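Putative rubredoxin reductase (Rhodopseudomonas palustris, PDB 3FG2) probably passes electrons from NADH through its bound FAD to the ferredoxin that serves the cytochrome P450 CYP199A2. Local coordinates at residues R344-F355 and I365-F376. Residues are numbered along the deposited sequence; the frame is centred on the assembly and turned at random.
Sequences RGSVAERSFSAF and IESVNRAADHVF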
ATOM      1  N   ARG A 344      12.833 -22.569   2.788  1.00 24.79           N
ATOM      2  CA  ARG A 344      12.876 -23.160   4.119  1.00 24.78           C
ATOM      3  C   ARG A 344      11.459 -23.632   4.372  1.00 26.06           C
ATOM      4  O   ARG A 344      10.507 -22.868   4.184  1.00 25.26           O
ATOM      5  CB  ARG A 344      13.271 -22.146   5.195  1.00 24.27           C
ATOM      6  CG  ARG A 344      13.278 -22.741   6.609  1.00 22.76           C
ATOM      7  CD  ARG A 344      13.761 -21.731   7.640  1.00 25.56           C
ATOM      8  NE  ARG A 344      14.933 -22.218   8.367  1.00 30.72           N
ATOM      9  CZ  ARG A 344      14.878 -22.898   9.503  1.00 29.88           C
ATOM     10  NH1 ARG A 344      13.705 -23.166  10.050  1.00 35.66           N
ATOM     11  NH2 ARG A 344      15.992 -23.325  10.081  1.00 29.95           N
ATOM     12  N   GLY A 345      11.321 -24.886   4.794  1.00 25.26           N
ATOM     13  CA  GLY A 345      10.003 -25.429   5.049  1.00 26.14           C
ATOM     14  C   GLY A 345       9.535 -26.219   3.845  1.00 27.51           C
ATOM     15  O   GLY A 345      10.352 -26.728   3.081  1.00 26.78           O
ATOM     16  N   SER A 346       8.223 -26.305   3.656  1.00 29.41           N
ATOM     17  CA  SER A 346       7.675 -27.067   2.538  1.00 29.85           C
ATOM     18  C   SER A 346       6.554 -26.374   1.789  1.00 29.12           C
ATOM     19  O   SER A 346       5.569 -25.944   2.386  1.00 30.46           O
ATOM     20  CB  SER A 346       7.162 -28.421   3.026  1.00 29.71           C
ATOM     21  OG  SER A 346       6.365 -29.034   2.025  1.00 30.64           O
ATOM     22  N   VAL A 347       6.704 -26.292   0.473  1.00 28.85           N
ATOM     23  CA  VAL A 347       5.695 -25.671  -0.370  1.00 29.26           C
ATOM     24  C   VAL A 347       4.453 -26.553  -0.346  1.00 30.92           C
ATOM     25  O   VAL A 347       3.324 -26.056  -0.259  1.00 29.78           O
ATOM     26  CB  VAL A 347       6.192 -25.537  -1.819  1.00 28.09           C
ATOM     27  CG1 VAL A 347       5.136 -24.856  -2.674  1.00 28.12           C
ATOM     28  CG2 VAL A 347       7.480 -24.745  -1.845  1.00 27.86           C
ATOM     29  N   ALA A 348       4.672 -27.864  -0.407  1.00 30.90           N
ATOM     30  CA  ALA A 348       3.572 -28.828  -0.387  1.00 32.57           C
ATOM     31  C   ALA A 348       2.755 -28.703   0.891  1.00 33.20           C
ATOM     32  O   ALA A 348       1.528 -28.781   0.857  1.00 35.00           O
ATOM     33  CB  ALA A 348       4.111 -30.251  -0.523  1.00 31.41           C
ATOM     34  N   GLU A 349       3.442 -28.507   2.012  1.00 33.36           N
ATOM     35  CA  GLU A 349       2.784 -28.367   3.304  1.00 33.61           C
ATOM     36  C   GLU A 349       2.137 -26.995   3.479  1.00 31.32           C
ATOM     37  O   GLU A 349       1.503 -26.728   4.498  1.00 29.42           O
ATOM     38  CB  GLU A 349       3.788 -28.602   4.432  1.00 37.85           C
ATOM     39  CG  GLU A 349       4.410 -29.983   4.417  1.00 43.36           C
ATOM     40  CD  GLU A 349       3.364 -31.076   4.460  1.00 45.75           C
ATOM     41  OE1 GLU A 349       2.618 -31.148   5.462  1.00 47.85           O
ATOM     42  OE2 GLU A 349       3.281 -31.857   3.488  1.00 47.20           O
ATOM     43  N   ARG A 350       2.301 -26.128   2.485  1.00 29.43           N
ATOM     44  CA  ARG A 350       1.726 -24.784   2.536  1.00 28.19           C
ATOM     45  C   ARG A 350       2.257 -23.930   3.683  1.00 25.69           C
ATOM     46  O   ARG A 350       1.539 -23.105   4.243  1.00 23.57           O
ATOM     47  CB  ARG A 350       0.205 -24.850   2.637  1.00 29.44           C
ATOM     48  CG  ARG A 350      -0.482 -25.476   1.445  1.00 32.97           C
ATOM     49  CD  ARG A 350      -1.965 -25.184   1.512  1.00 37.32           C
ATOM     50  NE  ARG A 350      -2.764 -26.254   0.926  1.00 45.05           N
ATOM     51  CZ  ARG A 350      -2.830 -27.494   1.408  1.00 48.44           C
ATOM     52  NH1 ARG A 350      -2.140 -27.832   2.492  1.00 49.08           N
ATOM     53  NH2 ARG A 350      -3.598 -28.397   0.809  1.00 52.02           N
ATOM     54  N   SER A 351       3.514 -24.152   4.042  1.00 24.36           N
ATOM     55  CA  SER A 351       4.162 -23.375   5.083  1.00 23.29           C
ATOM     56  C   SER A 351       5.642 -23.409   4.768  1.00 24.02           C
ATOM     57  O   SER A 351       6.303 -24.437   4.937  1.00 24.40           O
ATOM     58  CB  SER A 351       3.922 -23.963   6.467  1.00 21.89           C
ATOM     59  OG  SER A 351       4.584 -23.176   7.441  1.00 21.86           O
ATOM     60  N   PHE A 352       6.159 -22.283   4.295  1.00 22.68           N
ATOM     61  CA  PHE A 352       7.561 -22.210   3.930  1.00 22.22           C
ATOM     62  C   PHE A 352       7.944 -20.752   3.761  1.00 22.38           C
ATOM     63  O   PHE A 352       7.089 -19.861   3.793  1.00 22.53           O
ATOM     64  CB  PHE A 352       7.779 -22.943   2.606  1.00 19.86           C
ATOM     65  CG  PHE A 352       7.194 -22.224   1.424  1.00 19.97           C
ATOM     66  CD1 PHE A 352       7.931 -21.259   0.745  1.00 17.76           C
ATOM     67  CD2 PHE A 352       5.881 -22.459   1.033  1.00 19.85           C
ATOM     68  CE1 PHE A 352       7.371 -20.540  -0.300  1.00 18.15           C
ATOM     69  CE2 PHE A 352       5.306 -21.744  -0.015  1.00 18.53           C
ATOM     70  CZ  PHE A 352       6.051 -20.782  -0.683  1.00 20.93           C
ATOM     71  N   SER A 353       9.232 -20.521   3.557  1.00 21.34           N
ATOM     72  CA  SER A 353       9.739 -19.176   3.360  1.00 22.44           C
ATOM     73  C   SER A 353      10.793 -19.177   2.256  1.00 22.52           C
ATOM     74  O   SER A 353      11.488 -20.175   2.030  1.00 22.37           O
ATOM     75  CB  SER A 353      10.355 -18.635   4.658  1.00 21.58           C
ATOM     76  OG  SER A 353       9.386 -18.523   5.688  1.00 22.18           O
ATOM     77  N   ALA A 354      10.892 -18.060   1.555  1.00 20.90           N
ATOM     78  CA  ALA A 354      11.889 -17.928   0.515  1.00 19.94           C
ATOM     79  C   ALA A 354      12.924 -16.954   1.065  1.00 21.29           C
ATOM     80  O   ALA A 354      12.641 -15.761   1.239  1.00 20.57           O
ATOM     81  CB  ALA A 354      11.263 -17.380  -0.754  1.00 19.20           C
ATOM     82  N   PHE A 355      14.112 -17.466   1.379  1.00 20.57           N
ATOM     83  CA  PHE A 355      15.174 -16.613   1.885  1.00 20.54           C
ATOM     84  C   PHE A 355      15.887 -16.064   0.663  1.00 20.48           C
ATOM     85  O   PHE A 355      16.523 -16.798  -0.090  1.00 21.23           O
ATOM     86  CB  PHE A 355      16.135 -17.409   2.780  1.00 21.55           C
ATOM     87  CG  PHE A 355      15.613 -17.639   4.168  1.00 20.84           C
ATOM     88  CD1 PHE A 355      14.371 -18.235   4.370  1.00 20.45           C
ATOM     89  CD2 PHE A 355      16.362 -17.260   5.276  1.00 23.03           C
ATOM     90  CE1 PHE A 355      13.883 -18.450   5.653  1.00 20.12           C
ATOM     91  CE2 PHE A 355      15.883 -17.469   6.569  1.00 21.70           C
ATOM     92  CZ  PHE A 355      14.638 -18.066   6.755  1.00 22.46           C
ATOM     93  N   ILE A 365      13.060 -11.861   3.461  1.00 17.04           N
ATOM     94  CA  ILE A 365      12.396 -13.139   3.680  1.00 16.35           C
ATOM     95  C   ILE A 365      10.922 -13.008   3.351  1.00 18.44           C
ATOM     96  O   ILE A 365      10.235 -12.137   3.889  1.00 19.81           O
ATOM     97  CB  ILE A 365      12.471 -13.613   5.134  1.00 16.67           C
ATOM     98  CG1 ILE A 365      13.920 -13.695   5.606  1.00 17.15           C
ATOM     99  CG2 ILE A 365      11.825 -14.984   5.250  1.00 12.66           C
ATOM    100  CD1 ILE A 365      14.048 -14.196   7.049  1.00 15.29           C
ATOM    101  N   GLU A 366      10.448 -13.884   2.473  1.00 19.09           N
ATOM    102  CA  GLU A 366       9.054 -13.916   2.054  1.00 19.53           C
ATOM    103  C   GLU A 366       8.491 -15.202   2.651  1.00 18.75           C
ATOM    104  O   GLU A 366       8.817 -16.297   2.196  1.00 19.02           O
ATOM    105  CB  GLU A 366       8.978 -13.961   0.530  1.00 19.74           C
ATOM    106  CG  GLU A 366       9.786 -12.872  -0.169  1.00 19.21           C
ATOM    107  CD  GLU A 366      10.020 -13.197  -1.637  1.00 20.63           C
ATOM    108  OE1 GLU A 366      10.597 -14.273  -1.922  1.00 18.57           O
ATOM    109  OE2 GLU A 366       9.629 -12.382  -2.504  1.00 18.93           O
ATOM    110  N   SER A 367       7.655 -15.061   3.672  1.00 17.16           N
ATOM    111  CA  SER A 367       7.087 -16.208   4.370  1.00 16.78           C
ATOM    112  C   SER A 367       5.608 -16.463   4.126  1.00 16.24           C
ATOM    113  O   SER A 367       4.790 -15.571   4.299  1.00 17.26           O
ATOM    114  CB  SER A 367       7.308 -16.047   5.874  1.00 15.65           C
ATOM    115  OG  SER A 367       8.666 -15.767   6.165  1.00 18.55           O
ATOM    116  N   VAL A 368       5.272 -17.689   3.740  1.00 17.17           N
ATOM    117  CA  VAL A 368       3.882 -18.068   3.510  1.00 18.30           C
ATOM    118  C   VAL A 368       3.425 -18.915   4.691  1.00 18.47           C
ATOM    119  O   VAL A 368       3.963 -19.997   4.927  1.00 18.84           O
ATOM    120  CB  VAL A 368       3.717 -18.894   2.219  1.00 18.69           C
ATOM    121  CG1 VAL A 368       2.317 -19.495   2.163  1.00 19.63           C
ATOM    122  CG2 VAL A 368       3.950 -18.018   1.012  1.00 17.88           C
ATOM    123  N   ASN A 369       2.434 -18.419   5.425  1.00 19.29           N
ATOM    124  CA  ASN A 369       1.908 -19.115   6.601  1.00 20.08           C
ATOM    125  C   ASN A 369       3.044 -19.635   7.488  1.00 20.07           C
ATOM    126  O   ASN A 369       3.040 -20.797   7.902  1.00 22.87           O
ATOM    127  CB  ASN A 369       1.023 -20.291   6.180  1.00 16.88           C
ATOM    128  CG  ASN A 369      -0.060 -19.891   5.198  1.00 18.56           C
ATOM    129  OD1 ASN A 369      -0.801 -18.918   5.414  1.00 16.30           O
ATOM    130  ND2 ASN A 369      -0.173 -20.657   4.111  1.00 12.59           N
ATOM    131  N   ARG A 370       4.011 -18.775   7.777  1.00 18.76           N
ATOM    132  CA  ARG A 370       5.155 -19.165   8.594  1.00 19.19           C
ATOM    133  C   ARG A 370       5.649 -17.952   9.375  1.00 18.43           C
ATOM    134  O   ARG A 370       6.716 -17.411   9.087  1.00 19.56           O
ATOM    135  CB  ARG A 370       6.268 -19.691   7.689  1.00 18.28           C
ATOM    136  CG  ARG A 370       7.143 -20.764   8.303  1.00 22.85           C
ATOM    137  CD  ARG A 370       8.127 -21.278   7.270  1.00 23.85           C
ATOM    138  NE  ARG A 370       8.424 -22.694   7.458  1.00 31.45           N
ATOM    139  CZ  ARG A 370       9.325 -23.171   8.309  1.00 32.76           C
ATOM    140  NH1 ARG A 370      10.041 -22.346   9.066  1.00 38.11           N
ATOM    141  NH2 ARG A 370       9.510 -24.477   8.399  1.00 32.65           N
ATOM    142  N   ALA A 371       4.862 -17.535  10.360  1.00 16.66           N
ATOM    143  CA  ALA A 371       5.180 -16.368  11.179  1.00 17.70           C
ATOM    144  C   ALA A 371       6.546 -16.382  11.864  1.00 16.73           C
ATOM    145  O   ALA A 371       7.149 -15.328  12.069  1.00 18.10           O
ATOM    146  CB  ALA A 371       4.085 -16.162  12.223  1.00 17.64           C
ATOM    147  N   ALA A 372       7.035 -17.561  12.221  1.00 17.14           N
ATOM    148  CA  ALA A 372       8.327 -17.664  12.896  1.00 18.05           C
ATOM    149  C   ALA A 372       9.489 -17.172  12.041  1.00 18.35           C
ATOM    150  O   ALA A 372      10.400 -16.537  12.552  1.00 20.22           O
ATOM    151  CB  ALA A 372       8.580 -19.112  13.345  1.00 18.35           C
ATOM    152  N   ASP A 373       9.464 -17.466  10.747  1.00 17.72           N
ATOM    153  CA  ASP A 373      10.544 -17.023   9.874  1.00 18.19           C
ATOM    154  C   ASP A 373      10.511 -15.500   9.714  1.00 17.95           C
ATOM    155  O   ASP A 373      11.552 -14.853   9.593  1.00 15.90           O
ATOM    156  CB  ASP A 373      10.450 -17.714   8.505  1.00 16.64           C
ATOM    157  CG  ASP A 373      10.834 -19.194   8.567  1.00 17.04           C
ATOM    158  OD1 ASP A 373      11.251 -19.659   9.645  1.00 15.63           O
ATOM    159  OD2 ASP A 373      10.729 -19.898   7.537  1.00 17.00           O
ATOM    160  N   HIS A 374       9.310 -14.933   9.728  1.00 18.82           N
ATOM    161  CA  HIS A 374       9.145 -13.490   9.594  1.00 18.51           C
ATOM    162  C   HIS A 374       9.718 -12.761  10.808  1.00 20.62           C
ATOM    163  O   HIS A 374      10.368 -11.718  10.673  1.00 21.41           O
ATOM    164  CB  HIS A 374       7.662 -13.138   9.436  1.00 17.75           C
ATOM    165  CG  HIS A 374       7.412 -11.683   9.189  1.00 15.77           C
ATOM    166  ND1 HIS A 374       7.846 -11.037   8.051  1.00 14.88           N
ATOM    167  CD2 HIS A 374       6.793 -10.743   9.945  1.00 17.11           C
ATOM    168  CE1 HIS A 374       7.509  -9.762   8.117  1.00 14.92           C
ATOM    169  NE2 HIS A 374       6.869  -9.558   9.254  1.00 17.46           N
ATOM    170  N   VAL A 375       9.472 -13.304  11.996  1.00 21.03           N
ATOM    171  CA  VAL A 375       9.980 -12.693  13.223  1.00 22.64           C
ATOM    172  C   VAL A 375      11.503 -12.750  13.210  1.00 21.97           C
ATOM    173  O   VAL A 375      12.170 -11.851  13.710  1.00 22.72           O
ATOM    174  CB  VAL A 375       9.436 -13.422  14.479  1.00 23.49           C
ATOM    175  CG1 VAL A 375      10.160 -12.943  15.730  1.00 22.44           C
ATOM    176  CG2 VAL A 375       7.945 -13.164  14.606  1.00 21.92           C
ATOM    177  N   PHE A 376      12.041 -13.816  12.626  1.00 21.97           N
ATOM    178  CA  PHE A 376      13.485 -13.991  12.518  1.00 22.14           C
ATOM    179  C   PHE A 376      14.073 -12.862  11.675  1.00 21.35           C
ATOM    180  O   PHE A 376      15.059 -12.235  12.059  1.00 21.48           O
ATOM    181  CB  PHE A 376      13.815 -15.333  11.861  1.00 21.37           C
ATOM    182  CG  PHE A 376      15.274 -15.509  11.561  1.00 21.95           C
ATOM    183  CD1 PHE A 376      16.199 -15.639  12.592  1.00 23.05           C
ATOM    184  CD2 PHE A 376      15.729 -15.513  10.250  1.00 22.08           C
ATOM    185  CE1 PHE A 376      17.556 -15.770  12.320  1.00 22.46           C
ATOM    186  CE2 PHE A 376      17.081 -15.643   9.968  1.00 22.83           C
ATOM    187  CZ  PHE A 376      18.000 -15.772  11.008  1.00 22.53           C
TER
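Asp373 OD2 is gripped from two sides of the contact. Ser353 OG donates to its anti lone pair at 2.7 Å. Arg370 NH1, from the N-cap position three residues earlier, forms a salt bridge to the same oxygen at 3.0 Å, though its hydrogen bonds to the carboxylate are bent and weak. Ser353 OG stands anti to its carbonyl carbon (chi1 -63°), which carries it toward the helix 371-380. Ser367 OG lies close by, 2.9 Å from Ser353 OG.

Arg370 runs across the strand 351-358. Its CD packs 3.5 Å from Phe352 CA, and Arg344 CG sits over one face of its guanidinium. Arg370 NH2 lies 3.5 Å from Gly345 CA. Arg370 NE is buried here without a partner. Arg344 NH1 approaches to 3.9 Å from Arg370 NH1, with the two planes steeply inclined; Asp373 probably offsets this like charge. Were Arg370 an alanine, Asp373 would probably lose its salt-bridge mate and a gap would open over the CA atoms of Phe352 and Gly345.

Beneath, the antiparallel hairpin pairs Phe352 with Val368 and Ala354 with Glu366 through backbone bonds. At its end, Asn369 ND2 donates to Arg350 O in the plane of its own amide (164° at the hydrogen), while its OD1 accepts from the Lys328 amide. Ile365 CD1 lies over the Phe355 ring face in a CH-pi contact, 4.1 Å from the centroid. Phe376 CE2 meets that ring at its edge.

The contact ties the helix 371-380 to the sheet of the C-terminal reductase domain. A buried carboxylate joins helix to strand through Ser353, while Arg370 of its own segment probably balances its charge, with apolar packing alongside.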